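PDB 3KL2: putative isochorismatase from Streptomyces avermitilis, which is of unknown function but belongs to the isochorismatase-type cysteine hydrolase family and so probably acts as a hydrolase. Local coordinates for residues A[75-83]-A[125-136]; A[161-170]-A[194-205]. One frame throughout, in Å; residues are numbered along the deposited sequence.

After strand 26-31 and the helices up to 57-71, the chain reaches strand 75-78, the first partner of contact 1; a 41-residue excursion containing helix 96-103 follows, and contact 1 closes that loop at 125-136. Contact 2 opens only afterwards, at 161-170, and closes a loop of 23 residues at 194-205, so the two lie in series and neither nest nor cross. Contact 1 joins two strands at one edge of the chain's parallel sheet; contact 2 packs helix 164-174 against helix 191-205. Their centres lie about 19 Å apart, yet they touch: Thr-136 OG1 and Thr-168 OG1, 2.8 Å apart, form a probable hydrogen bond.

Contact 1 of 2, residues A[75-83]-A[125-136]; sequences IMHAPITFA and DIVIEGKRGLDT
Thr-81 O rests over one face of the Arg-132 guanidinium instead of meeting an N-H at its rim: it lies 2.9 Å from NH1 of Arg-132, but the angle is too poor for a hydrogen bond. NH1 instead donates to Lys-131 O, which lies near the guanidinium plane, while NH2 forms a salt bridge with Glu-88, and Glu-129 of the second subunit adds another carboxylate. A bend at chi2 (-68°) carries CD of Arg-132 to within 3.6 Å of Phe-82 CD1, and the Phe-82 ring turns its edge to Arg-132 O. Farther back, parallel pairing of Met-76 with Ile-126 and of His-77 with Val-127 is fixed by three backbone bonds: Ile-126 N to Ile-75 O (3.1 Å), His-77 N to Ile-126 O (2.9 Å) and Ile-128 N to His-77 O (2.8 Å). Strand 75-78 bonds on its other side to strand 26-31, so this pairing adds 126-127 as an outermost strand of this chain's parallel sheet in the alpha/beta fold of the isochorismatase family. On one face Met-76 and Ile-126 lie side by side, CE of the former 3.9 Å from CD1 of the latter. On the other face, His-77 NE2 donates across 3.3 Å to Asp-125 OD2, 35° out of the carboxylate plane on its anti side; that oxygen also forms a salt bridge with Arg-69. Where the strands part, one water donates to Pro-79 O and Ile-128 O and accepts from Lys-131 N. Lys-131 CB packs 3.3 Å from Pro-79 O, and its NZ continues to a salt bridge with Glu-32.

Contact 2 of 2, residues A[161-170]-A[194-205]; sequences TNCCVESTMR and HNNAISYDFPMF
Phe-205, Met-169 and Thr-161 bury the most surface here, and each meets the opposite segment differently. The Phe-205 ring takes the aliphatic part of Arg-170 on its face: CG of Arg-170 stands 3.8 Å from the ring centroid and 7° off the normal, a CH-pi contact. Arg-170 then runs extended from CG to NE, bringing Phe-205 CE2 over the centre of its guanidinium, the two planes well inclined and so not a parallel stack. Met-169 wedges between the two phenylalanines. SD of Met-169 lies over the Phe-202 face, 4.1 Å from the ring centroid, as a Met-aromatic contact, and the turn at chi3 (58°) swings CE of Met-169 to within 3.9 Å of Phe-205 CB. At the other end, Thr-161 OG1 shares a 2.9 Å hydrogen bond with His-194 ND1, at the imidazole edge, and CG2 of Thr-161 comes to 3.8 Å from Ala-197 CB. Between these ends, Glu-166 OE2 receives both NE and NH2 of Arg-170, whose salt bridge to Asp-201 is long. Glu-166 OE2 and Asp-201 OD2, like charges only 2.8 Å apart, may mean that one acid is protonated, with Arg-170 offsetting part of the charge. A leucine in place of Arg-170 would probably leave Glu-166 without the two N-H groups that hold it, Asp-201 without its distant countercharge and Asn-162 O of the third subunit without the N-H it receives. The axes of 164-170 and 194-205 approach to 9.9 Å and run 26° apart, roughly parallel, as is typical of neighbouring crossover helices in an alpha/beta fold: helix 164-174 links strands 153-159 and 178-187, while helix 191-205 leads on to strand 207-209.

Contact 1 of 2, residues A[75-83]-A[125-136]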
loop_
_atom_site.group_PDB
_atom_site.type_symbol
_atom_site.label_atom_id
_atom_site.label_comp_id
_atom_site.label_asym_id
_atom_site.label_seq_id
_atom_site.Cartn_x
_atom_site.Cartn_y
_atom_site.Cartn_z
ATOM N N ILE A 75 7.613 21.025 7.504
ATOM C CA ILE A 75 8.743 20.603 6.725
ATOM C C ILE A 75 8.972 19.152 7.124
ATOM O O ILE A 75 9.104 18.875 8.290
ATOM C CB ILE A 75 9.975 21.436 7.097
ATOM C CG1 ILE A 75 9.669 22.958 7.037
ATOM C CG2 ILE A 75 11.132 21.090 6.236
ATOM C CD1 ILE A 75 9.062 23.497 5.723
ATOM N N MET A 76 9.011 18.232 6.163
ATOM C CA MET A 76 9.233 16.804 6.421
ATOM C C MET A 76 10.489 16.295 5.691
ATOM O O MET A 76 10.540 16.381 4.481
ATOM C CB MET A 76 8.049 16.039 5.888
ATOM C CG MET A 76 6.741 16.376 6.593
ATOM S SD MET A 76 5.438 15.262 6.148
ATOM C CE MET A 76 4.163 16.088 7.054
ATOM N N HIS A 77 11.480 15.752 6.411
ATOM C CA HIS A 77 12.728 15.278 5.803
ATOM C C HIS A 77 12.671 13.788 5.587
ATOM O O HIS A 77 12.265 13.039 6.469
ATOM C CB HIS A 77 13.935 15.549 6.729
ATOM C CG HIS A 77 14.197 16.999 7.025
ATOM N ND1 HIS A 77 14.924 17.814 6.182
ATOM C CD2 HIS A 77 13.890 17.755 8.110
ATOM C CE1 HIS A 77 15.036 19.013 6.729
ATOM N NE2 HIS A 77 14.418 19.006 7.897
ATOM N N ALA A 78 13.161 13.339 4.437
ATOM C CA ALA A 78 13.067 11.939 4.064
ATOM C C ALA A 78 14.438 11.464 3.668
ATOM O O ALA A 78 14.750 11.382 2.497
ATOM C CB ALA A 78 12.058 11.739 2.948
ATOM N N PRO A 79 15.283 11.163 4.666
ATOM C CA PRO A 79 16.610 10.643 4.417
ATOM C C PRO A 79 16.546 9.162 4.193
ATOM O O PRO A 79 15.634 8.513 4.675
ATOM C CB PRO A 79 17.358 10.969 5.715
ATOM C CG PRO A 79 16.341 10.814 6.771
ATOM C CD PRO A 79 15.014 11.286 6.101
ATOM N N ILE A 80 17.485 8.617 3.449
ATOM C CA ILE A 80 17.573 7.170 3.294
ATOM C C ILE A 80 18.808 6.710 4.084
ATOM O O ILE A 80 19.844 7.381 4.024
ATOM C CB ILE A 80 17.640 6.819 1.794
ATOM C CG1 ILE A 80 17.616 5.310 1.565
ATOM C CG2 ILE A 80 18.892 7.335 1.155
ATOM C CD1 ILE A 80 17.937 4.914 0.114
ATOM N N THR A 81 18.727 5.591 4.808
ATOM C CA THR A 81 19.866 5.071 5.579
ATOM C C THR A 81 19.831 3.564 5.583
ATOM O O THR A 81 18.741 3.015 5.420
ATOM C CB THR A 81 19.760 5.467 7.062
ATOM O OG1 THR A 81 18.609 4.828 7.595
ATOM C CG2 THR A 81 19.634 6.943 7.261
ATOM N N PHE A 82 20.965 2.889 5.821
ATOM C CA PHE A 82 20.989 1.415 5.889
ATOM C C PHE A 82 21.825 0.965 7.074
ATOM O O PHE A 82 22.878 1.496 7.294
ATOM C CB PHE A 82 21.502 0.744 4.569
ATOM C CG PHE A 82 20.720 1.180 3.339
ATOM C CD1 PHE A 82 19.723 0.379 2.811
ATOM C CD2 PHE A 82 20.933 2.430 2.773
ATOM C CE1 PHE A 82 18.964 0.792 1.723
ATOM C CE2 PHE A 82 20.183 2.844 1.661
ATOM C CZ PHE A 82 19.193 2.015 1.145
ATOM N N ALA A 83 21.329 0.006 7.851
ATOM C CA ALA A 83 22.129 -0.612 8.873
ATOM C C ALA A 83 23.396 -1.137 8.198
ATOM O O ALA A 83 23.339 -1.663 7.093
ATOM C CB ALA A 83 21.367 -1.755 9.563
ATOM N N ASP A 125 10.154 20.176 12.946
ATOM C CA ASP A 125 10.311 19.474 11.690
ATOM C C ASP A 125 10.133 17.971 11.925
ATOM O O ASP A 125 10.635 17.421 12.918
ATOM C CB ASP A 125 11.708 19.661 11.150
ATOM C CG ASP A 125 11.948 21.033 10.553
ATOM O OD1 ASP A 125 11.093 21.961 10.642
ATOM O OD2 ASP A 125 13.057 21.167 9.976
ATOM N N ILE A 126 9.462 17.321 10.970
ATOM C CA ILE A 126 9.232 15.891 11.024
ATOM C C ILE A 126 10.336 15.218 10.234
ATOM O O ILE A 126 10.701 15.680 9.160
ATOM C CB ILE A 126 7.812 15.569 10.456
ATOM C CG1 ILE A 126 6.740 16.104 11.417
ATOM C CG2 ILE A 126 7.629 14.087 10.171
ATOM C CD1 ILE A 126 5.350 16.327 10.755
ATOM N N VAL A 127 10.902 14.161 10.777
ATOM C CA VAL A 127 11.905 13.377 10.073
ATOM C C VAL A 127 11.263 12.014 9.809
ATOM O O VAL A 127 11.067 11.225 10.725
ATOM C CB VAL A 127 13.260 13.287 10.857
ATOM C CG1 VAL A 127 14.271 12.344 10.186
ATOM C CG2 VAL A 127 13.912 14.690 11.000
ATOM N N ILE A 128 10.895 11.788 8.546
ATOM C CA ILE A 128 10.261 10.549 8.062
ATOM C C ILE A 128 11.196 9.379 8.239
ATOM O O ILE A 128 12.370 9.494 7.925
ATOM C CB ILE A 128 9.915 10.726 6.536
ATOM C CG1 ILE A 128 8.864 11.835 6.372
ATOM C CG2 ILE A 128 9.483 9.440 5.884
ATOM C CD1 ILE A 128 7.643 11.842 7.403
ATOM N N GLU A 129 10.691 8.257 8.716
ATOM C CA GLU A 129 11.512 7.098 9.005
ATOM C C GLU A 129 11.165 5.894 8.163
ATOM O O GLU A 129 10.021 5.703 7.761
ATOM C CB GLU A 129 11.301 6.652 10.448
ATOM C CG GLU A 129 11.582 7.711 11.538
ATOM C CD GLU A 129 11.002 7.301 12.921
ATOM O OE1 GLU A 129 11.099 8.122 13.851
ATOM O OE2 GLU A 129 10.451 6.167 13.093
ATOM N N GLY A 130 12.139 5.031 7.980
ATOM C CA GLY A 130 11.936 3.803 7.290
ATOM C C GLY A 130 12.622 3.728 5.917
ATOM O O GLY A 130 12.868 2.610 5.456
ATOM N N LYS A 131 12.910 4.878 5.278
ATOM C CA LYS A 131 13.275 4.866 3.856
ATOM C C LYS A 131 14.430 3.926 3.550
ATOM O O LYS A 131 15.513 4.094 4.072
ATOM C CB LYS A 131 13.639 6.238 3.277
ATOM C CG LYS A 131 13.649 6.262 1.696
ATOM C CD LYS A 131 13.581 7.712 1.185
ATOM C CE LYS A 131 13.261 7.891 -0.336
ATOM N NZ LYS A 131 14.084 7.026 -1.249
ATOM N N ARG A 132 14.164 2.965 2.685
ATOM C CA ARG A 132 15.158 2.021 2.211
ATOM C C ARG A 132 15.184 1.842 0.692
ATOM O O ARG A 132 16.111 1.267 0.167
ATOM C CB ARG A 132 14.898 0.671 2.825
ATOM C CG ARG A 132 15.202 0.608 4.291
ATOM C CD ARG A 132 16.642 0.721 4.550
ATOM N NE ARG A 132 16.964 0.401 5.917
ATOM C CZ ARG A 132 16.757 1.204 6.960
ATOM N NH1 ARG A 132 16.215 2.423 6.810
ATOM N NH2 ARG A 132 17.124 0.779 8.164
ATOM N N GLY A 133 14.150 2.328 0.003
ATOM C CA GLY A 133 14.070 2.228 -1.427
ATOM C C GLY A 133 14.019 3.619 -1.942
ATOM O O GLY A 133 14.502 4.542 -1.302
ATOM N N LEU A 134 13.428 3.773 -3.119
ATOM C CA LEU A 134 13.449 5.036 -3.830
ATOM C C LEU A 134 12.187 5.816 -3.634
ATOM O O LEU A 134 12.196 7.060 -3.437
ATOM C CB LEU A 134 13.671 4.769 -5.319
ATOM C CG LEU A 134 14.947 3.984 -5.733
ATOM C CD1 LEU A 134 16.228 4.476 -4.984
ATOM C CD2 LEU A 134 14.757 2.511 -5.583
ATOM N N ASP A 135 11.065 5.130 -3.752
ATOM C CA ASP A 135 9.786 5.795 -3.524
ATOM C C ASP A 135 9.652 6.110 -2.033
ATOM O O ASP A 135 9.746 5.236 -1.224
ATOM C CB ASP A 135 8.672 4.857 -3.988
ATOM C CG ASP A 135 7.305 5.471 -3.841
ATOM O OD1 ASP A 135 7.186 6.614 -3.318
ATOM O OD2 ASP A 135 6.331 4.787 -4.235
ATOM N N THR A 136 9.462 7.358 -1.656
ATOM C CA THR A 136 9.322 7.692 -0.253
ATOM C C THR A 136 8.039 7.014 0.354
ATOM O O THR A 136 8.014 6.619 1.531
ATOM C CB THR A 136 9.309 9.274 -0.058
ATOM O OG1 THR A 136 10.426 9.855 -0.742
ATOM C CG2 THR A 136 9.415 9.680 1.411
HETATM O O HOH W 1 13.348 7.805 5.948
#

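Contact 2 of 2, residues A[161-170]-A[194-205]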
loop_
_atom_site.group_PDB
_atom_site.type_symbol
_atom_site.label_atom_id
_atom_site.label_comp_id
_atom_site.label_asym_id
_atom_site.label_seq_id
_atom_site.Cartn_x
_atom_site.Cartn_y
_atom_site.Cartn_z
ATOM N N THR A 161 16.177 13.640 -9.172
ATOM C CA THR A 161 15.132 14.055 -10.093
ATOM C C THR A 161 14.391 12.918 -10.793
ATOM O O THR A 161 13.175 12.908 -10.764
ATOM C CB THR A 161 15.706 14.865 -11.211
ATOM O OG1 THR A 161 16.394 15.987 -10.670
ATOM C CG2 THR A 161 14.589 15.316 -12.155
ATOM N N ASN A 162 15.112 11.995 -11.450
ATOM C CA ASN A 162 14.439 10.929 -12.207
ATOM C C ASN A 162 14.323 9.617 -11.464
ATOM O O ASN A 162 13.814 8.648 -12.019
ATOM C CB ASN A 162 15.069 10.697 -13.601
ATOM C CG ASN A 162 16.543 10.374 -13.519
ATOM O OD1 ASN A 162 17.275 10.967 -12.727
ATOM N ND2 ASN A 162 16.971 9.401 -14.289
ATOM N N CYS A 163 14.756 9.578 -10.210
ATOM C CA CYS A 163 14.704 8.367 -9.448
ATOM C C CYS A 163 13.705 8.515 -8.292
ATOM O O CYS A 163 12.501 8.492 -8.523
ATOM C CB CYS A 163 16.106 7.983 -9.010
ATOM S SG CYS A 163 16.177 6.283 -8.406
ATOM N N CYS A 164 14.214 8.739 -7.084
ATOM C CA CYS A 164 13.431 8.894 -5.861
ATOM C C CYS A 164 12.426 10.053 -5.922
ATOM O O CYS A 164 11.326 9.936 -5.401
ATOM C CB CYS A 164 14.391 9.094 -4.670
ATOM S SG CYS A 164 15.858 7.959 -4.702
ATOM N N VAL A 165 12.789 11.173 -6.549
ATOM C CA VAL A 165 11.851 12.274 -6.628
ATOM C C VAL A 165 10.709 11.878 -7.561
ATOM O O VAL A 165 9.525 11.999 -7.228
ATOM C CB VAL A 165 12.488 13.609 -7.103
ATOM C CG1 VAL A 165 11.400 14.589 -7.431
ATOM C CG2 VAL A 165 13.440 14.184 -6.040
ATOM N N GLU A 166 11.062 11.328 -8.709
ATOM C CA GLU A 166 10.019 10.920 -9.614
ATOM C C GLU A 166 9.151 9.791 -9.035
ATOM O O GLU A 166 7.944 9.778 -9.252
ATOM C CB GLU A 166 10.591 10.548 -10.954
ATOM C CG GLU A 166 9.602 10.770 -12.068
ATOM C CD GLU A 166 10.145 10.406 -13.432
ATOM O OE1 GLU A 166 11.154 10.989 -13.816
ATOM O OE2 GLU A 166 9.547 9.552 -14.114
ATOM N N SER A 167 9.755 8.850 -8.304
ATOM C CA SER A 167 8.976 7.735 -7.761
ATOM C C SER A 167 7.955 8.198 -6.717
ATOM O O SER A 167 6.809 7.744 -6.713
ATOM C CB SER A 167 9.859 6.704 -7.147
ATOM O OG SER A 167 10.516 6.020 -8.151
ATOM N N THR A 168 8.394 9.110 -5.856
ATOM C CA THR A 168 7.551 9.705 -4.878
ATOM C C THR A 168 6.418 10.543 -5.479
ATOM O O THR A 168 5.338 10.571 -4.953
ATOM C CB THR A 168 8.406 10.575 -3.985
ATOM O OG1 THR A 168 9.416 9.757 -3.370
ATOM C CG2 THR A 168 7.528 11.318 -2.901
ATOM N N MET A 169 6.701 11.311 -6.512
ATOM C CA MET A 169 5.691 12.035 -7.297
ATOM C C MET A 169 4.643 11.076 -7.888
ATOM O O MET A 169 3.440 11.290 -7.799
ATOM C CB MET A 169 6.410 12.728 -8.438
ATOM C CG MET A 169 5.530 13.663 -9.352
ATOM S SD MET A 169 6.493 14.221 -10.769
ATOM C CE MET A 169 6.970 12.688 -11.535
ATOM N N ARG A 170 5.100 9.985 -8.490
ATOM C CA ARG A 170 4.155 9.070 -9.114
ATOM C C ARG A 170 3.172 8.504 -8.081
ATOM O O ARG A 170 1.933 8.589 -8.240
ATOM C CB ARG A 170 4.886 7.999 -9.896
ATOM C CG ARG A 170 5.550 8.540 -11.135
ATOM C CD ARG A 170 6.538 7.538 -11.763
ATOM N NE ARG A 170 7.094 8.079 -13.012
ATOM C CZ ARG A 170 6.662 7.781 -14.234
ATOM N NH1 ARG A 170 5.687 6.880 -14.433
ATOM N NH2 ARG A 170 7.248 8.363 -15.279
ATOM N N HIS A 194 17.943 14.854 -15.976
ATOM C CA HIS A 194 17.214 15.868 -15.215
ATOM C C HIS A 194 16.150 16.609 -16.025
ATOM O O HIS A 194 14.986 16.657 -15.636
ATOM C CB HIS A 194 18.246 16.849 -14.658
ATOM C CG HIS A 194 17.671 18.015 -13.926
ATOM N ND1 HIS A 194 17.325 17.960 -12.590
ATOM C CD2 HIS A 194 17.426 19.287 -14.333
ATOM C CE1 HIS A 194 16.889 19.152 -12.209
ATOM N NE2 HIS A 194 16.940 19.974 -13.245
ATOM N N ASN A 195 16.558 17.172 -17.155
ATOM C CA ASN A 195 15.701 18.003 -18.002
ATOM C C ASN A 195 14.551 17.208 -18.616
ATOM O O ASN A 195 13.453 17.736 -18.794
ATOM C CB ASN A 195 16.513 18.598 -19.165
ATOM C CG ASN A 195 17.613 19.556 -18.718
ATOM O OD1 ASN A 195 17.610 20.073 -17.620
ATOM N ND2 ASN A 195 18.545 19.813 -19.617
ATOM N N ASN A 196 14.835 15.959 -18.989
ATOM C CA ASN A 196 13.850 15.116 -19.630
ATOM C C ASN A 196 12.735 14.778 -18.611
ATOM O O ASN A 196 11.534 15.032 -18.866
ATOM C CB ASN A 196 14.524 13.890 -20.270
ATOM C CG ASN A 196 15.260 14.237 -21.657
ATOM O OD1 ASN A 196 14.864 15.155 -22.388
ATOM N ND2 ASN A 196 16.302 13.477 -21.990
ATOM N N ALA A 197 13.135 14.282 -17.445
ATOM C CA ALA A 197 12.213 14.046 -16.351
ATOM C C ALA A 197 11.327 15.275 -16.072
ATOM O O ALA A 197 10.104 15.149 -15.995
ATOM C CB ALA A 197 12.961 13.610 -15.089
ATOM N N ILE A 198 11.923 16.456 -15.961
ATOM C CA ILE A 198 11.138 17.649 -15.648
ATOM C C ILE A 198 10.121 18.007 -16.759
ATOM O O ILE A 198 8.949 18.288 -16.441
ATOM C CB ILE A 198 12.036 18.863 -15.339
ATOM C CG1 ILE A 198 12.685 18.698 -13.963
ATOM C CG2 ILE A 198 11.230 20.182 -15.349
ATOM C CD1 ILE A 198 13.971 19.529 -13.769
ATOM N N SER A 199 10.558 17.969 -18.028
ATOM C CA SER A 199 9.725 18.395 -19.180
ATOM C C SER A 199 8.658 17.382 -19.595
ATOM O O SER A 199 7.573 17.768 -20.013
ATOM C CB SER A 199 10.585 18.681 -20.442
ATOM O OG SER A 199 11.757 19.417 -20.144
ATOM N N TYR A 200 9.001 16.100 -19.535
ATOM C CA TYR A 200 8.140 15.042 -20.023
ATOM C C TYR A 200 7.293 14.395 -18.899
ATOM O O TYR A 200 6.073 14.341 -19.020
ATOM C CB TYR A 200 8.991 13.949 -20.669
ATOM C CG TYR A 200 9.836 14.361 -21.890
ATOM C CD1 TYR A 200 9.662 15.606 -22.521
ATOM C CD2 TYR A 200 10.773 13.465 -22.438
ATOM C CE1 TYR A 200 10.401 15.962 -23.630
ATOM C CE2 TYR A 200 11.508 13.806 -23.565
ATOM C CZ TYR A 200 11.327 15.068 -24.161
ATOM O OH TYR A 200 12.058 15.444 -25.289
ATOM N N ASP A 201 7.947 13.920 -17.830
ATOM C CA ASP A 201 7.314 13.130 -16.763
ATOM C C ASP A 201 6.592 13.989 -15.699
ATOM O O ASP A 201 5.439 13.736 -15.356
ATOM C CB ASP A 201 8.370 12.274 -16.046
ATOM C CG ASP A 201 8.979 11.178 -16.934
ATOM O OD1 ASP A 201 8.359 10.778 -17.924
ATOM O OD2 ASP A 201 10.091 10.696 -16.611
ATOM N N PHE A 202 7.266 15.015 -15.191
ATOM C CA PHE A 202 6.709 15.806 -14.123
ATOM C C PHE A 202 5.293 16.347 -14.365
ATOM O O PHE A 202 4.528 16.359 -13.412
ATOM C CB PHE A 202 7.622 16.954 -13.722
ATOM C CG PHE A 202 8.756 16.565 -12.797
ATOM C CD1 PHE A 202 9.306 17.510 -11.934
ATOM C CD2 PHE A 202 9.309 15.308 -12.816
ATOM C CE1 PHE A 202 10.358 17.181 -11.104
ATOM C CE2 PHE A 202 10.365 14.990 -11.982
ATOM C CZ PHE A 202 10.875 15.917 -11.127
ATOM N N PRO A 203 4.946 16.799 -15.586
ATOM C CA PRO A 203 3.580 17.342 -15.802
ATOM C C PRO A 203 2.426 16.323 -15.852
ATOM O O PRO A 203 1.258 16.707 -15.730
ATOM C CB PRO A 203 3.681 18.073 -17.162
ATOM C CG PRO A 203 5.168 18.349 -17.347
ATOM C CD PRO A 203 5.859 17.179 -16.687
ATOM N N MET A 204 2.764 15.049 -16.039
ATOM C CA MET A 204 1.793 13.967 -15.995
ATOM C C MET A 204 1.385 13.648 -14.547
ATOM O O MET A 204 0.332 13.074 -14.324
ATOM C CB MET A 204 2.385 12.682 -16.599
ATOM C CG MET A 204 2.678 12.626 -18.140
ATOM S SD MET A 204 3.435 10.995 -18.540
ATOM C CE MET A 204 2.991 10.917 -20.281
ATOM N N PHE A 205 2.239 13.940 -13.576
ATOM C CA PHE A 205 2.010 13.486 -12.206
ATOM C C PHE A 205 2.022 14.622 -11.215
ATOM O O PHE A 205 1.844 14.382 -10.029
ATOM C CB PHE A 205 3.066 12.456 -11.808
ATOM C CG PHE A 205 3.010 11.197 -12.619
ATOM C CD1 PHE A 205 2.027 10.249 -12.377
ATOM C CD2 PHE A 205 3.899 10.972 -13.656
ATOM C CE1 PHE A 205 1.940 9.062 -13.148
ATOM C CE2 PHE A 205 3.841 9.775 -14.411
ATOM C CZ PHE A 205 2.849 8.826 -14.150
#